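Local coordinates for protein phospholipase C-beta (PLC-beta) (Sepia officinalis, PDB 3QR0) that belongs to the phospholipase C-beta family, binds a calcium ion, and combines PH, EF-hand-like, TIM-barrel and C2 modules in one chain, at residues A[653-659]-A[700-706]; A[225-230]-A[697-701]; A[72-76]-A[130-134]. All blocks are in the same frame, centred on the assembly; numbering follows the deposited sequence.

Contact 1. Residues A[653-659]-A[700-706]; sequences EIKIISA and YYDEKVF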
loop_
_atom_site.group_PDB
_atom_site.type_symbol
_atom_site.label_atom_id
_atom_site.label_comp_id
_atom_site.label_asym_id
_atom_site.label_seq_id
_atom_site.Cartn_x
_atom_site.Cartn_y
_atom_site.Cartn_z
ATOM N N GLU A 653 10.022 3.203 -21.193
ATOM C CA GLU A 653 10.908 2.077 -21.473
ATOM C C GLU A 653 11.497 1.598 -20.161
ATOM O O GLU A 653 11.935 2.405 -19.335
ATOM C CB GLU A 653 12.011 2.468 -22.463
ATOM C CG GLU A 653 11.482 3.181 -23.707
ATOM C CD GLU A 653 12.539 3.444 -24.770
ATOM O OE1 GLU A 653 13.730 3.138 -24.538
ATOM O OE2 GLU A 653 12.169 3.967 -25.846
ATOM N N ILE A 654 11.470 0.287 -19.947
ATOM C CA ILE A 654 11.967 -0.287 -18.705
ATOM C C ILE A 654 12.968 -1.376 -19.056
ATOM O O ILE A 654 12.607 -2.387 -19.660
ATOM C CB ILE A 654 10.831 -0.896 -17.849
ATOM C CG1 ILE A 654 9.702 0.112 -17.615
ATOM C CG2 ILE A 654 11.383 -1.412 -16.518
ATOM C CD1 ILE A 654 10.072 1.284 -16.743
ATOM N N LYS A 655 14.230 -1.146 -18.703
ATOM C CA LYS A 655 15.272 -2.149 -18.852
ATOM C C LYS A 655 15.561 -2.758 -17.485
ATOM O O LYS A 655 16.005 -2.056 -16.577
ATOM C CB LYS A 655 16.539 -1.513 -19.426
ATOM C CG LYS A 655 17.661 -2.498 -19.701
ATOM C CD LYS A 655 18.937 -1.789 -20.125
ATOM C CE LYS A 655 20.078 -2.778 -20.326
ATOM N NZ LYS A 655 19.728 -3.858 -21.299
ATOM N N ILE A 656 15.296 -4.055 -17.339
ATOM C CA ILE A 656 15.606 -4.782 -16.110
ATOM C C ILE A 656 17.058 -5.244 -16.171
ATOM O O ILE A 656 17.421 -6.068 -17.014
ATOM C CB ILE A 656 14.673 -6.006 -15.913
ATOM C CG1 ILE A 656 13.203 -5.575 -15.886
ATOM C CG2 ILE A 656 15.024 -6.764 -14.619
ATOM C CD1 ILE A 656 12.847 -4.607 -14.759
ATOM N N ILE A 657 17.887 -4.711 -15.279
ATOM C CA ILE A 657 19.330 -4.945 -15.326
ATOM C C ILE A 657 19.744 -6.052 -14.364
ATOM O O ILE A 657 20.369 -7.035 -14.771
ATOM C CB ILE A 657 20.110 -3.647 -15.013
ATOM C CG1 ILE A 657 19.823 -2.590 -16.089
ATOM C CG2 ILE A 657 21.604 -3.906 -14.958
ATOM C CD1 ILE A 657 20.299 -1.205 -15.717
ATOM N N SER A 658 19.385 -5.898 -13.094
ATOM C CA SER A 658 19.775 -6.859 -12.074
ATOM C C SER A 658 18.837 -6.809 -10.874
ATOM O O SER A 658 17.920 -5.993 -10.825
ATOM C CB SER A 658 21.210 -6.581 -11.622
ATOM O OG SER A 658 21.300 -5.340 -10.946
ATOM N N ALA A 659 19.067 -7.702 -9.920
ATOM C CA ALA A 659 18.352 -7.686 -8.649
ATOM C C ALA A 659 19.300 -8.043 -7.520
ATOM O O ALA A 659 20.323 -8.683 -7.744
ATOM C CB ALA A 659 17.170 -8.646 -8.677
ATOM N N TYR A 700 22.044 -11.262 -12.422
ATOM C CA TYR A 700 22.302 -10.215 -13.416
ATOM C C TYR A 700 21.568 -10.541 -14.715
ATOM O O TYR A 700 22.047 -11.320 -15.529
ATOM C CB TYR A 700 23.817 -10.072 -13.631
ATOM C CG TYR A 700 24.264 -9.005 -14.623
ATOM C CD1 TYR A 700 23.640 -7.763 -14.684
ATOM C CD2 TYR A 700 25.347 -9.232 -15.474
ATOM C CE1 TYR A 700 24.062 -6.785 -15.586
ATOM C CE2 TYR A 700 25.778 -8.258 -16.377
ATOM C CZ TYR A 700 25.130 -7.034 -16.420
ATOM O OH TYR A 700 25.538 -6.065 -17.303
ATOM N N TYR A 701 20.391 -9.946 -14.899
ATOM C CA TYR A 701 19.522 -10.281 -16.034
ATOM C C TYR A 701 20.038 -9.661 -17.326
ATOM O O TYR A 701 20.062 -10.319 -18.366
ATOM C CB TYR A 701 18.076 -9.830 -15.787
ATOM C CG TYR A 701 17.507 -10.300 -14.469
ATOM C CD1 TYR A 701 17.029 -11.604 -14.309
ATOM C CD2 TYR A 701 17.464 -9.449 -13.376
ATOM C CE1 TYR A 701 16.513 -12.034 -13.089
ATOM C CE2 TYR A 701 16.952 -9.869 -12.158
ATOM C CZ TYR A 701 16.480 -11.158 -12.017
ATOM O OH TYR A 701 15.980 -11.556 -10.797
ATOM N N ASP A 702 20.448 -8.394 -17.251
ATOM C CA ASP A 702 20.913 -7.648 -18.414
ATOM C C ASP A 702 19.963 -7.860 -19.594
ATOM O O ASP A 702 20.370 -8.295 -20.677
ATOM C CB ASP A 702 22.342 -8.070 -18.776
ATOM C CG ASP A 702 22.964 -7.187 -19.842
ATOM O OD1 ASP A 702 22.614 -5.992 -19.924
ATOM O OD2 ASP A 702 23.808 -7.694 -20.596
ATOM N N GLU A 703 18.690 -7.566 -19.365
ATOM C CA GLU A 703 17.649 -7.852 -20.344
ATOM C C GLU A 703 17.508 -6.704 -21.324
ATOM O O GLU A 703 17.656 -5.544 -20.949
ATOM C CB GLU A 703 16.312 -8.093 -19.644
ATOM C CG GLU A 703 15.237 -8.723 -20.528
ATOM C CD GLU A 703 15.577 -10.137 -20.975
ATOM O OE1 GLU A 703 16.235 -10.876 -20.211
ATOM O OE2 GLU A 703 15.175 -10.514 -22.099
ATOM N N LYS A 704 17.229 -7.037 -22.581
ATOM C CA LYS A 704 16.888 -6.038 -23.581
ATOM C C LYS A 704 15.690 -5.227 -23.080
ATOM O O LYS A 704 14.788 -5.771 -22.437
ATOM C CB LYS A 704 16.564 -6.714 -24.919
ATOM C CG LYS A 704 16.095 -5.770 -26.030
ATOM C CD LYS A 704 17.175 -4.762 -26.418
ATOM C CE LYS A 704 16.664 -3.727 -27.414
ATOM N NZ LYS A 704 17.558 -2.525 -27.471
ATOM N N VAL A 705 15.693 -3.930 -23.370
ATOM C CA VAL A 705 14.670 -3.023 -22.856
ATOM C C VAL A 705 13.246 -3.423 -23.267
ATOM O O VAL A 705 13.017 -3.897 -24.385
ATOM C CB VAL A 705 14.948 -1.562 -23.298
ATOM C CG1 VAL A 705 14.896 -1.429 -24.819
ATOM C CG2 VAL A 705 13.975 -0.612 -22.634
ATOM N N PHE A 706 12.309 -3.251 -22.336
ATOM C CA PHE A 706 10.888 -3.418 -22.600
ATOM C C PHE A 706 10.308 -2.044 -22.947
ATOM O O PHE A 706 10.398 -1.117 -22.150
ATOM C CB PHE A 706 10.154 -3.961 -21.367
ATOM C CG PHE A 706 10.660 -5.294 -20.862
ATOM C CD1 PHE A 706 10.761 -5.528 -19.491
ATOM C CD2 PHE A 706 10.996 -6.320 -21.733
ATOM C CE1 PHE A 706 11.201 -6.760 -19.007
ATOM C CE2 PHE A 706 11.438 -7.550 -21.254
ATOM C CZ PHE A 706 11.543 -7.767 -19.892
HETATM O O HOH W 1 14.060 -5.315 -19.604
HETATM O O HOH W 2 18.558 -2.678 -23.954
#

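Contact 2. Residues A[225-230]-A[697-701]; sequences LLERSE and MDPYY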
loop_
_atom_site.group_PDB
_atom_site.type_symbol
_atom_site.label_atom_id
_atom_site.label_comp_id
_atom_site.label_asym_id
_atom_site.label_seq_id
_atom_site.Cartn_x
_atom_site.Cartn_y
_atom_site.Cartn_z
ATOM N N LEU A 225 30.945 -7.936 -1.318
ATOM C CA LEU A 225 30.032 -9.078 -1.368
ATOM C C LEU A 225 29.379 -9.255 -2.729
ATOM O O LEU A 225 29.506 -10.310 -3.349
ATOM C CB LEU A 225 28.939 -8.955 -0.300
ATOM C CG LEU A 225 27.931 -10.114 -0.253
ATOM C CD1 LEU A 225 28.655 -11.445 -0.064
ATOM C CD2 LEU A 225 26.903 -9.899 0.848
ATOM N N LEU A 226 28.656 -8.234 -3.182
ATOM C CA LEU A 226 27.907 -8.345 -4.431
ATOM C C LEU A 226 28.791 -8.000 -5.616
ATOM O O LEU A 226 29.647 -7.121 -5.526
ATOM C CB LEU A 226 26.659 -7.455 -4.429
ATOM C CG LEU A 226 25.532 -7.945 -3.518
ATOM C CD1 LEU A 226 25.860 -7.627 -2.079
ATOM C CD2 LEU A 226 24.193 -7.346 -3.911
ATOM N N GLU A 227 28.584 -8.723 -6.715
ATOM C CA GLU A 227 29.209 -8.411 -7.995
ATOM C C GLU A 227 28.209 -7.605 -8.821
ATOM O O GLU A 227 27.407 -8.161 -9.578
ATOM C CB GLU A 227 29.626 -9.695 -8.726
ATOM C CG GLU A 227 30.947 -10.272 -8.220
ATOM C CD GLU A 227 31.195 -11.715 -8.653
ATOM O OE1 GLU A 227 30.244 -12.394 -9.108
ATOM O OE2 GLU A 227 32.352 -12.174 -8.529
ATOM N N ARG A 228 28.247 -6.288 -8.642
ATOM C CA ARG A 228 27.393 -5.382 -9.395
ATOM C C ARG A 228 28.090 -5.063 -10.728
ATOM O O ARG A 228 28.509 -3.929 -10.977
ATOM C CB ARG A 228 27.119 -4.121 -8.572
ATOM C CG ARG A 228 26.461 -4.392 -7.204
ATOM C CD ARG A 228 25.064 -5.000 -7.337
ATOM N NE ARG A 228 24.221 -4.186 -8.211
ATOM C CZ ARG A 228 23.491 -3.143 -7.823
ATOM N NH1 ARG A 228 23.447 -2.766 -6.545
ATOM N NH2 ARG A 228 22.789 -2.476 -8.729
ATOM N N SER A 229 28.188 -6.089 -11.574
ATOM C CA SER A 229 28.918 -6.043 -12.847
ATOM C C SER A 229 28.504 -4.901 -13.755
ATOM O O SER A 229 29.329 -4.372 -14.500
ATOM C CB SER A 229 28.703 -7.351 -13.618
ATOM O OG SER A 229 29.219 -8.453 -12.903
ATOM N N GLU A 230 27.220 -4.557 -13.703
ATOM C CA GLU A 230 26.645 -3.513 -14.543
ATOM C C GLU A 230 27.256 -2.125 -14.331
ATOM O O GLU A 230 27.203 -1.283 -15.225
ATOM C CB GLU A 230 25.125 -3.429 -14.321
ATOM C CG GLU A 230 24.673 -2.976 -12.906
ATOM C CD GLU A 230 24.465 -4.126 -11.928
ATOM O OE1 GLU A 230 25.127 -5.175 -12.081
ATOM O OE2 GLU A 230 23.638 -3.980 -10.997
ATOM N N MET A 697 21.073 -13.821 -4.548
ATOM C CA MET A 697 21.819 -12.721 -3.932
ATOM C C MET A 697 22.076 -11.570 -4.904
ATOM O O MET A 697 21.859 -10.409 -4.559
ATOM C CB MET A 697 23.145 -13.241 -3.357
ATOM C CG MET A 697 23.954 -12.217 -2.563
ATOM S SD MET A 697 25.322 -12.971 -1.640
ATOM C CE MET A 697 24.441 -13.645 -0.230
ATOM N N ASP A 698 22.539 -11.884 -6.110
ATOM C CA ASP A 698 22.838 -10.844 -7.092
ATOM C C ASP A 698 22.677 -11.299 -8.549
ATOM O O ASP A 698 23.616 -11.208 -9.330
ATOM C CB ASP A 698 24.239 -10.259 -6.837
ATOM C CG ASP A 698 25.359 -11.292 -6.946
ATOM O OD1 ASP A 698 25.084 -12.495 -7.132
ATOM O OD2 ASP A 698 26.536 -10.885 -6.846
ATOM N N PRO A 699 21.470 -11.766 -8.923
ATOM C CA PRO A 699 21.234 -12.180 -10.310
ATOM C C PRO A 699 21.401 -11.014 -11.283
ATOM O O PRO A 699 20.950 -9.911 -10.988
ATOM C CB PRO A 699 19.779 -12.664 -10.293
ATOM C CG PRO A 699 19.155 -11.968 -9.119
ATOM C CD PRO A 699 20.250 -11.884 -8.100
ATOM N N TYR A 700 22.044 -11.262 -12.422
ATOM C CA TYR A 700 22.302 -10.215 -13.416
ATOM C C TYR A 700 21.568 -10.541 -14.715
ATOM O O TYR A 700 22.047 -11.320 -15.529
ATOM C CB TYR A 700 23.817 -10.072 -13.631
ATOM C CG TYR A 700 24.264 -9.005 -14.623
ATOM C CD1 TYR A 700 23.640 -7.763 -14.684
ATOM C CD2 TYR A 700 25.347 -9.232 -15.474
ATOM C CE1 TYR A 700 24.062 -6.785 -15.586
ATOM C CE2 TYR A 700 25.778 -8.258 -16.377
ATOM C CZ TYR A 700 25.130 -7.034 -16.420
ATOM O OH TYR A 700 25.538 -6.065 -17.303
ATOM N N TYR A 701 20.391 -9.946 -14.899
ATOM C CA TYR A 701 19.522 -10.281 -16.034
ATOM C C TYR A 701 20.038 -9.661 -17.326
ATOM O O TYR A 701 20.062 -10.319 -18.366
ATOM C CB TYR A 701 18.076 -9.830 -15.787
ATOM C CG TYR A 701 17.507 -10.300 -14.469
ATOM C CD1 TYR A 701 17.029 -11.604 -14.309
ATOM C CD2 TYR A 701 17.464 -9.449 -13.376
ATOM C CE1 TYR A 701 16.513 -12.034 -13.089
ATOM C CE2 TYR A 701 16.952 -9.869 -12.158
ATOM C CZ TYR A 701 16.480 -11.158 -12.017
ATOM O OH TYR A 701 15.980 -11.556 -10.797
HETATM O O HOH W 3 27.117 -13.402 -8.672
#

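Contact 3. Residues A[72-76]-A[130-134]; sequences DIRCA and AKKWS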
loop_
_atom_site.group_PDB
_atom_site.type_symbol
_atom_site.label_atom_id
_atom_site.label_comp_id
_atom_site.label_asym_id
_atom_site.label_seq_id
_atom_site.Cartn_x
_atom_site.Cartn_y
_atom_site.Cartn_z
ATOM N N ASP A 72 -0.534 -2.976 14.075
ATOM C CA ASP A 72 -1.121 -2.111 15.069
ATOM C C ASP A 72 -0.481 -2.368 16.421
ATOM O O ASP A 72 0.087 -3.434 16.661
ATOM C CB ASP A 72 -2.633 -2.345 15.148
ATOM C CG ASP A 72 -3.404 -1.111 15.607
ATOM O OD1 ASP A 72 -2.785 -0.078 15.960
ATOM O OD2 ASP A 72 -4.650 -1.178 15.619
ATOM N N ILE A 73 -0.558 -1.357 17.276
ATOM C CA ILE A 73 -0.219 -1.485 18.676
ATOM C C ILE A 73 -1.284 -0.708 19.431
ATOM O O ILE A 73 -1.608 0.429 19.071
ATOM C CB ILE A 73 1.220 -1.001 18.994
ATOM C CG1 ILE A 73 1.491 -1.070 20.499
ATOM C CG2 ILE A 73 1.474 0.395 18.437
ATOM C CD1 ILE A 73 2.958 -0.933 20.864
ATOM N N ARG A 74 -1.857 -1.353 20.446
ATOM C CA ARG A 74 -3.001 -0.814 21.181
ATOM C C ARG A 74 -2.740 -0.874 22.669
ATOM O O ARG A 74 -2.013 -1.744 23.139
ATOM C CB ARG A 74 -4.251 -1.636 20.879
ATOM C CG ARG A 74 -4.653 -1.623 19.435
ATOM C CD ARG A 74 -5.536 -2.791 19.064
ATOM N NE ARG A 74 -5.562 -2.929 17.614
ATOM C CZ ARG A 74 -6.080 -3.959 16.950
ATOM N NH1 ARG A 74 -6.668 -4.963 17.594
ATOM N NH2 ARG A 74 -6.016 -3.965 15.626
ATOM N N CYS A 75 -3.346 0.043 23.412
ATOM C CA CYS A 75 -3.204 0.055 24.860
ATOM C C CYS A 75 -4.525 0.372 25.538
ATOM O O CYS A 75 -5.501 0.737 24.882
ATOM C CB CYS A 75 -2.134 1.061 25.286
ATOM S SG CYS A 75 -2.551 2.796 24.953
ATOM N N ALA A 76 -4.542 0.212 26.860
ATOM C CA ALA A 76 -5.712 0.531 27.673
ATOM C C ALA A 76 -6.943 -0.245 27.196
ATOM O O ALA A 76 -6.870 -1.462 27.001
ATOM C CB ALA A 76 -5.958 2.039 27.678
ATOM N N ALA A 130 2.626 2.503 28.743
ATOM C CA ALA A 130 1.838 1.789 27.735
ATOM C C ALA A 130 1.390 2.728 26.613
ATOM O O ALA A 130 1.467 2.375 25.433
ATOM C CB ALA A 130 0.625 1.109 28.374
ATOM N N LYS A 131 0.924 3.914 26.989
ATOM C CA LYS A 131 0.464 4.906 26.020
ATOM C C LYS A 131 1.618 5.412 25.160
ATOM O O LYS A 131 1.518 5.427 23.933
ATOM C CB LYS A 131 -0.227 6.077 26.732
ATOM C CG LYS A 131 -0.841 7.106 25.789
ATOM C CD LYS A 131 -1.671 8.130 26.554
ATOM C CE LYS A 131 -2.190 9.225 25.632
ATOM N NZ LYS A 131 -2.931 10.271 26.393
ATOM N N LYS A 132 2.717 5.811 25.797
ATOM C CA LYS A 132 3.877 6.329 25.067
ATOM C C LYS A 132 4.412 5.326 24.043
ATOM O O LYS A 132 4.679 5.696 22.901
ATOM C CB LYS A 132 5.001 6.739 26.021
ATOM C CG LYS A 132 6.201 7.361 25.309
ATOM C CD LYS A 132 6.837 8.485 26.114
ATOM C CE LYS A 132 7.737 9.368 25.244
ATOM N NZ LYS A 132 7.038 9.942 24.056
ATOM N N TRP A 133 4.568 4.067 24.450
ATOM C CA TRP A 133 5.050 3.029 23.526
ATOM C C TRP A 133 4.076 2.805 22.371
ATOM O O TRP A 133 4.491 2.652 21.230
ATOM C CB TRP A 133 5.325 1.706 24.248
ATOM C CG TRP A 133 6.654 1.685 24.904
ATOM C CD1 TRP A 133 6.987 2.258 26.092
ATOM C CD2 TRP A 133 7.845 1.063 24.412
ATOM N NE1 TRP A 133 8.306 2.034 26.373
ATOM C CE2 TRP A 133 8.859 1.302 25.357
ATOM C CE3 TRP A 133 8.150 0.322 23.267
ATOM C CZ2 TRP A 133 10.164 0.832 25.191
ATOM C CZ3 TRP A 133 9.452 -0.147 23.104
ATOM C CH2 TRP A 133 10.437 0.110 24.061
ATOM N N SER A 134 2.783 2.797 22.677
ATOM C CA SER A 134 1.756 2.596 21.659
ATOM C C SER A 134 1.779 3.696 20.599
ATOM O O SER A 134 1.699 3.412 19.406
ATOM C CB SER A 134 0.369 2.524 22.300
ATOM O OG SER A 134 -0.579 2.021 21.372
HETATM O O HOH W 4 -1.559 3.541 18.615
#

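Contact 1. Residues A[653-659]-A[700-706]
With CG set opposite the backbone N (chi1 -176°) and the chain running straight until a final turn at chi4 (55°), Lys655 reaches over to 700-706 and delivers NZ to the carbonyl O of Glu703, 2.7 Å away. The ammonium group approaches from above the plane of that carbonyl. It also makes a long salt bridge to Asp702, NZ to OD1 3.8 Å, and donates to a water that in turn accepts from the backbone N of Val705. Lysine suits the place: with CB beside Val705, its long chain runs past Glu703 O and carries the charge to several acceptors. The backbones are also bonded. Ile654 and Phe706 form an antiparallel hydrogen-bonded pair, Asp702 N gives a nearly straight bond (177°) to Ile657 O at 2.8 Å, and Glu703 N reaches Ile656 O at 3.1 Å. Between these bonds a second water bridges Ile654 O, Ile656 N and Lys704 O, and sits over the centre of the Phe706 ring. On the buried side Ile656 divides its branches between two aromatics: CG2 lies 3.8 Å from Tyr701 CD2, and CG1 lies 3.9 Å from Phe706 CE1. Ala659, small enough to admit a ring, meets the edge of Tyr701, whose hydroxyl bonds to Ser669. Farther out, Ile657 CG2 touches the edge of the Tyr700 ring, in its plane. Ile657 and Ser658 together face Phe764 on the next strand, a classic beta bulge, in the antiparallel beta-sandwich of a C2 domain.

Contact 2. Residues A[225-230]-A[697-701]
Glu227 offers its backbone N to Asp698 OD2 at 3.0 Å, in a bond close to straight (168°) and nearly along the C-O axis. With CG between the backbone N and the carbonyl carbon (chi1 61°), Asp698 turns OD2 to that N-H; a short acid suits a backbone N-H and an arginine at once. The side chains of Leu226 and Asp698 run past each other in opposite directions, Leu226 CD2 4.1 Å from Asp698 CB. Those of Leu225 and Met697 cross at about a right angle, Leu225 CD1 4.0 Å from Met697 SD; apolar chains suit this buried end, the unbranched methionine bending at chi3. At the other end Ser229 CB lies over one face of the Tyr700 ring, while Glu230 CB comes to 3.7 Å from CE1, its carboxylate turned almost parallel to the ring. These contacts join the loop between helices 215-225 and 230-238, in the EF-hand-like region, to a loop of the C2 domain. Further out, Arg190 of helix 185-198 joins that C2 loop to the end of helix 215-225 by a salt bridge to Asp698 OD2 and a hydrogen bond to Leu225 O; its charge would probably offset that of Asp698, whose OD2 lies 4.6 Å from Glu227 OE1. Arg228 holds Glu230 OE2 side-on through NE and NH2, and that oxygen also receives a bond from Ser658 OG.

Contact 3. Residues A[72-76]-A[130-134]
The carbonyl O of Ile73 accepts a hydrogen bond from a water at 3.1 Å and a weak one from Lys406 NZ. The same water donates weakly to Ser134 O, so it links strand to helix. Beside this polar patch Ile73 packs directly against the helix backbone. Its CG1 stands opposite the backbone N (chi1 176°), which carries CD1 to 3.8 Å from Ser134 CA, while CG2 presses closely on Ser134 O. A branched, apolar side chain suits this position, since CG2 and CD1 can touch the helix backbone at two places, and it also touches Val106 and Ile108 of the neighbouring strand 105-110. Two residues along, Cys75 SG settles 3.8 Å from Lys131 CA. Cys75 CB meets Ala130 CB at 4.1 Å; small residues let strand and helix come near. The pairing belongs to the PH domain, whose C-terminal helix closes one end of the beta-sandwich: here helix 127-141 lies along the outermost strand 70-75, the segment axes nearly antiparallel (164°) and 7.8 Å apart at their closest. Trp133 turns from this strand toward others of the sheet, bonding to Asp26 through NE1 and meeting Phe28 edge-to-face. On the strand's other face Arg74 grips Asp72 OD2 side-on with NE and NH2, the carboxylate oxygen lying in the guanidinium plane. Both charges have second partners in the X domain region: Asp72 OD1 a salt bridge to Lys406, and Arg74 NH2 one to Glu354.

How the contacts relate
From the N terminus, contact 3 closes first: a loop within the PH domain, from strand 70-75 to helix 127-141, completed before the other two open. Contact 2 opens next, at 225-230, and closes only at 697-701, after the chain has passed through the TIM-barrel region and into the C2 domain. Contact 1 opens late inside that span, at 653-659, and closes on 700-706, so the two end on one stretch and share Tyr700 and Tyr701. They also touch where Ala659 N probably bonds to Pro699 O. Contact 1 joins strand 650-660 to the loop leading into strand 706-711 within the C2 domain, and contact 2 ties that domain to the EF-hand-like region, while contact 3 stands apart, its nearest atoms about 29 Å from contact 1.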